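Local structure of alpha-glucosidase (Bacteroides thetaiotaomicron, 5XFM) at residues Tyr193-Leu198 and Leu208-Gly213; Cys219-Ser224 and Tyr232-Pro237. The protein hydrolyses glycosidic bonds as a glycoside hydrolase of family 97, acting as a bifunctional beta-L-arabinopyranosidase and alpha-galactosidase. The protein carries 1 engineered substitution. One frame throughout, in Å; residues are numbered along the deposited sequence.

Interaction 1 of 2, residues Tyr193-Leu198 and Leu208-Gly213; sequences YTFPCL and LVSETG
Val209 O takes the backbone N-H of Cys197 at 2.9 Å, N to O, and also touches two carbon atoms of 193-198. The donor sits in the carbonyl plane. CA of Pro196 comes to 3.4 Å from Val209 O, and CD1 of the Phe195 ring is equally near. The return bond, Val209 N to Cys197 O, is the straighter of the two, with 166° at the hydrogen. Together they make Cys197 and Val209 an antiparallel hydrogen-bonded pair. CA of Leu208 adds a C-H contact to Cys197 O.

Phe195 carries the side-chain packing. Its CG is anti to the carbonyl carbon (chi1 -69°), which lays the ring along the backbone of 209-211. CA of Ser210 stands over one face, 4.0 Å from the ring centroid, a CH-pi contact. CE1 meets Val209 CG1 at 3.6 Å. The Glu211 side chain crosses the ring at about a right angle, its carboxylate plane turned 60° from the ring plane. That carboxylate is held by salt bridges to Arg261 and Arg439. With an alanine here the ring is gone, and Ser210 CA and Val209 CG1 would probably lose the surface they pack on, with a gap beside the Glu211 chain.

The peptide bond before Pro196 is cis. Pro196 CB rests on Leu208 CD1 at 3.8 Å, and Leu198 CB touches the same methyl. This is the pairing of a beta hairpin, strands 197-200 and 206-212, inside a large antiparallel sheet of the family 97 N-terminal region.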
# COMPACT_ATOMS: atom_id res chain seq x y z
N TYR A 193 -2.45 15.23 4.70
CA TYR A 193 -2.84 13.83 4.58
C TYR A 193 -1.78 12.98 3.89
O TYR A 193 -1.09 13.46 2.99
CB TYR A 193 -4.16 13.73 3.82
CG TYR A 193 -5.18 14.74 4.29
CD1 TYR A 193 -6.02 14.46 5.36
CD2 TYR A 193 -5.27 15.99 3.70
CE1 TYR A 193 -6.94 15.39 5.79
CE2 TYR A 193 -6.18 16.93 4.13
CZ TYR A 193 -7.02 16.62 5.18
OH TYR A 193 -7.93 17.54 5.61
N THR A 194 -1.65 11.73 4.29
CA THR A 194 -0.68 10.86 3.64
C THR A 194 -1.30 10.11 2.46
O THR A 194 -2.50 9.82 2.46
CB THR A 194 -0.05 9.84 4.62
OG1 THR A 194 -1.07 8.98 5.15
CG2 THR A 194 0.67 10.57 5.73
N PHE A 195 -0.47 9.82 1.46
CA PHE A 195 -0.88 9.10 0.26
C PHE A 195 -1.27 7.67 0.60
O PHE A 195 -0.82 7.12 1.61
CB PHE A 195 0.24 9.11 -0.79
CG PHE A 195 0.49 10.46 -1.41
CD1 PHE A 195 -0.55 11.20 -1.95
CD2 PHE A 195 1.78 10.98 -1.46
CE1 PHE A 195 -0.32 12.44 -2.52
CE2 PHE A 195 2.01 12.22 -2.03
CZ PHE A 195 0.96 12.95 -2.56
N PRO A 196 -2.14 7.06 -0.23
CA PRO A 196 -2.83 7.71 -1.35
C PRO A 196 -4.11 8.40 -0.88
O PRO A 196 -4.56 8.17 0.25
CB PRO A 196 -3.13 6.55 -2.30
CG PRO A 196 -3.33 5.38 -1.37
CD PRO A 196 -2.34 5.60 -0.25
N CYS A 197 -4.67 9.24 -1.74
CA CYS A 197 -5.80 10.07 -1.35
C CYS A 197 -6.94 9.96 -2.35
O CYS A 197 -6.78 10.25 -3.53
CB CYS A 197 -5.33 11.52 -1.24
SG CYS A 197 -4.01 11.75 -0.05
N LEU A 198 -8.11 9.56 -1.86
CA LEU A 198 -9.26 9.30 -2.72
C LEU A 198 -10.26 10.46 -2.72
O LEU A 198 -10.62 10.99 -1.67
CB LEU A 198 -9.96 8.00 -2.31
CG LEU A 198 -11.15 7.58 -3.20
CD1 LEU A 198 -10.70 7.36 -4.66
CD2 LEU A 198 -11.83 6.34 -2.67
N LEU A 208 -7.81 9.23 -7.60
CA LEU A 208 -6.86 8.82 -6.56
C LEU A 208 -5.49 9.46 -6.79
O LEU A 208 -4.84 9.22 -7.82
CB LEU A 208 -6.71 7.30 -6.54
CG LEU A 208 -5.80 6.74 -5.45
CD1 LEU A 208 -6.45 6.78 -4.06
CD2 LEU A 208 -5.35 5.33 -5.81
N VAL A 209 -5.05 10.26 -5.84
CA VAL A 209 -3.76 10.95 -5.91
C VAL A 209 -2.70 10.21 -5.11
O VAL A 209 -2.91 9.89 -3.94
CB VAL A 209 -3.88 12.40 -5.40
CG1 VAL A 209 -2.52 13.05 -5.28
CG2 VAL A 209 -4.80 13.21 -6.30
N SER A 210 -1.56 9.91 -5.73
CA SER A 210 -0.47 9.27 -4.99
C SER A 210 0.89 9.63 -5.58
O SER A 210 1.00 10.59 -6.34
CB SER A 210 -0.65 7.75 -4.96
OG SER A 210 0.09 7.18 -3.90
N GLU A 211 1.91 8.88 -5.21
CA GLU A 211 3.23 9.07 -5.81
C GLU A 211 3.97 7.74 -5.84
O GLU A 211 3.76 6.88 -4.98
CB GLU A 211 4.04 10.13 -5.05
CG GLU A 211 4.66 9.62 -3.77
CD GLU A 211 5.51 10.65 -3.06
OE1 GLU A 211 6.03 11.56 -3.73
OE2 GLU A 211 5.65 10.54 -1.82
N THR A 212 4.86 7.58 -6.82
CA THR A 212 5.64 6.36 -6.91
C THR A 212 7.07 6.62 -7.39
O THR A 212 7.36 7.69 -7.94
CB THR A 212 4.98 5.34 -7.85
OG1 THR A 212 5.66 4.09 -7.77
CG2 THR A 212 5.00 5.85 -9.29
N GLY A 213 7.94 5.64 -7.20
CA GLY A 213 9.32 5.75 -7.60
C GLY A 213 10.12 6.60 -6.64
O GLY A 213 11.09 7.24 -7.03

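Interaction 2 of 2, residues Cys219-Ser224 and Tyr232-Pro237; sequences CGSRLS and YTVAFP
Cys219 SG lies over one face of the Phe236 ring, 4.1 Å from the centroid, a sulfur-aromatic contact beyond the paired strands. SG sits between the backbone N and the carbonyl carbon (chi1 60°), a rotamer from which it also reaches Pro237 CD. Ser221 OG meets the same ring at its edge, 3.5 Å from CD1.

Arg222 reaches across the hairpin. Its chain is extended from CG to NE, and the guanidinium lies with one face over Ala235 CB. NH1 gives a weak, bent hydrogen bond to Phe236 O at 2.7 Å, with 130° at the hydrogen. NE also donates to His191 O, so the group is probably hindered from turning, mainly by that bond. The backbones of Arg222 and Ala235 form an antiparallel hydrogen-bonded pair. Ala235 N to Arg222 O is nearly straight, with 177° at the hydrogen.

Ser224 and Thr233 hold the other end with two bonds. Ser224 N donates to Thr233 O at 2.9 Å, and Thr233 N donates to Ser224 OG at 3.0 Å. A serine side chain thus replaces a backbone carbonyl as acceptor. A water bound to Thr233 OG1 reaches Ser224 OG weakly. On the face that carries Leu223 and Val234, Leu223 CD1 packs on Tyr232 CB at 3.9 Å, the side chains crossing at about a right angle.

Strand 231-235 pairs on its far side with strand 136-147, where Val234 touches Thr144 and Phe146, while Leu223 also packs on Phe195.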
# COMPACT_ATOMS: atom_id res chain seq x y z
N CYS A 219 12.71 12.54 -0.97
CA CYS A 219 11.96 12.33 0.26
C CYS A 219 10.60 11.75 -0.11
O CYS A 219 10.17 11.84 -1.26
CB CYS A 219 11.80 13.65 1.01
SG CYS A 219 10.93 14.92 0.06
N GLY A 220 9.92 11.16 0.87
CA GLY A 220 8.54 10.77 0.69
C GLY A 220 7.69 12.02 0.84
O GLY A 220 8.00 12.88 1.66
N SER A 221 6.64 12.15 0.03
CA SER A 221 5.80 13.34 0.12
C SER A 221 4.38 13.00 0.55
O SER A 221 4.02 11.82 0.65
CB SER A 221 5.79 14.10 -1.21
OG SER A 221 7.01 14.78 -1.42
N ARG A 222 3.59 14.03 0.80
CA ARG A 222 2.21 13.86 1.24
C ARG A 222 1.37 15.04 0.73
O ARG A 222 1.90 15.91 0.03
CB ARG A 222 2.13 13.78 2.76
CG ARG A 222 2.33 15.13 3.41
CD ARG A 222 2.36 15.05 4.90
NE ARG A 222 2.52 16.38 5.46
CZ ARG A 222 3.69 16.96 5.66
NH1 ARG A 222 4.80 16.32 5.33
NH2 ARG A 222 3.75 18.18 6.16
N LEU A 223 0.08 15.06 1.06
CA LEU A 223 -0.74 16.22 0.70
C LEU A 223 -0.87 17.18 1.88
O LEU A 223 -0.99 16.76 3.04
CB LEU A 223 -2.13 15.80 0.20
CG LEU A 223 -2.22 15.20 -1.20
CD1 LEU A 223 -3.67 15.05 -1.66
CD2 LEU A 223 -1.40 16.00 -2.20
N SER A 224 -0.82 18.48 1.58
CA SER A 224 -1.05 19.51 2.59
C SER A 224 -2.52 19.57 2.99
O SER A 224 -3.36 18.85 2.45
CB SER A 224 -0.63 20.89 2.09
OG SER A 224 -1.46 21.33 1.02
N TYR A 232 -4.92 21.04 -2.95
CA TYR A 232 -4.00 20.27 -2.13
C TYR A 232 -2.61 20.35 -2.74
O TYR A 232 -2.45 20.09 -3.92
CB TYR A 232 -4.44 18.81 -2.04
CG TYR A 232 -5.78 18.62 -1.39
CD1 TYR A 232 -6.95 18.72 -2.13
CD2 TYR A 232 -5.88 18.37 -0.03
CE1 TYR A 232 -8.18 18.57 -1.54
CE2 TYR A 232 -7.10 18.20 0.57
CZ TYR A 232 -8.25 18.30 -0.19
OH TYR A 232 -9.48 18.15 0.40
N THR A 233 -1.62 20.72 -1.94
CA THR A 233 -0.26 20.89 -2.43
C THR A 233 0.66 19.78 -1.93
O THR A 233 0.52 19.30 -0.80
CB THR A 233 0.30 22.26 -2.02
OG1 THR A 233 -0.50 23.28 -2.63
CG2 THR A 233 1.75 22.43 -2.47
N VAL A 234 1.56 19.34 -2.79
CA VAL A 234 2.57 18.37 -2.40
C VAL A 234 3.45 18.96 -1.31
O VAL A 234 4.08 20.01 -1.50
CB VAL A 234 3.44 17.95 -3.60
CG1 VAL A 234 4.62 17.08 -3.12
CG2 VAL A 234 2.60 17.22 -4.63
N ALA A 235 3.47 18.31 -0.15
CA ALA A 235 4.26 18.80 0.98
C ALA A 235 5.40 17.84 1.29
O ALA A 235 5.25 16.62 1.19
CB ALA A 235 3.37 18.98 2.21
N PHE A 236 6.55 18.40 1.68
CA PHE A 236 7.71 17.61 2.06
C PHE A 236 7.60 17.24 3.54
O PHE A 236 6.77 17.82 4.25
CB PHE A 236 9.00 18.38 1.76
CG PHE A 236 9.32 18.50 0.30
CD1 PHE A 236 8.66 17.71 -0.63
CD2 PHE A 236 10.26 19.42 -0.14
CE1 PHE A 236 8.94 17.83 -1.98
CE2 PHE A 236 10.55 19.54 -1.49
CZ PHE A 236 9.89 18.75 -2.41
N PRO A 237 8.42 16.28 4.02
CA PRO A 237 8.31 15.88 5.43
C PRO A 237 8.54 17.02 6.43
O PRO A 237 9.18 18.02 6.10
CB PRO A 237 9.39 14.80 5.58
CG PRO A 237 10.25 14.90 4.36
CD PRO A 237 9.37 15.44 3.28
O HOH W 1 -2.82 23.74 -0.99

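Interactions 1 and 2 are successive antiparallel hairpins, with centres about 9 Å apart. They belong to different sheets of the N-terminal family region. Interaction 1 is wholly buried, about 10 Å from the chain centre. Interaction 2, about 17 Å out, is also mainly buried, with Ser224, Thr233, Ala235 and Phe236 partly exposed. Both have backbone bonds. Across interaction 1 the side chains meet through apolar and CH-pi packing, whereas interaction 2 adds side-chain hydrogen bonds and a water. The two meet directly. Glu211 OE2 probably accepts from Ser221 N at 2.6 Å, and Tyr193 N probably donates to Leu223 O. Arg439 contacts both, through Glu211 OE2 and Ser221 O.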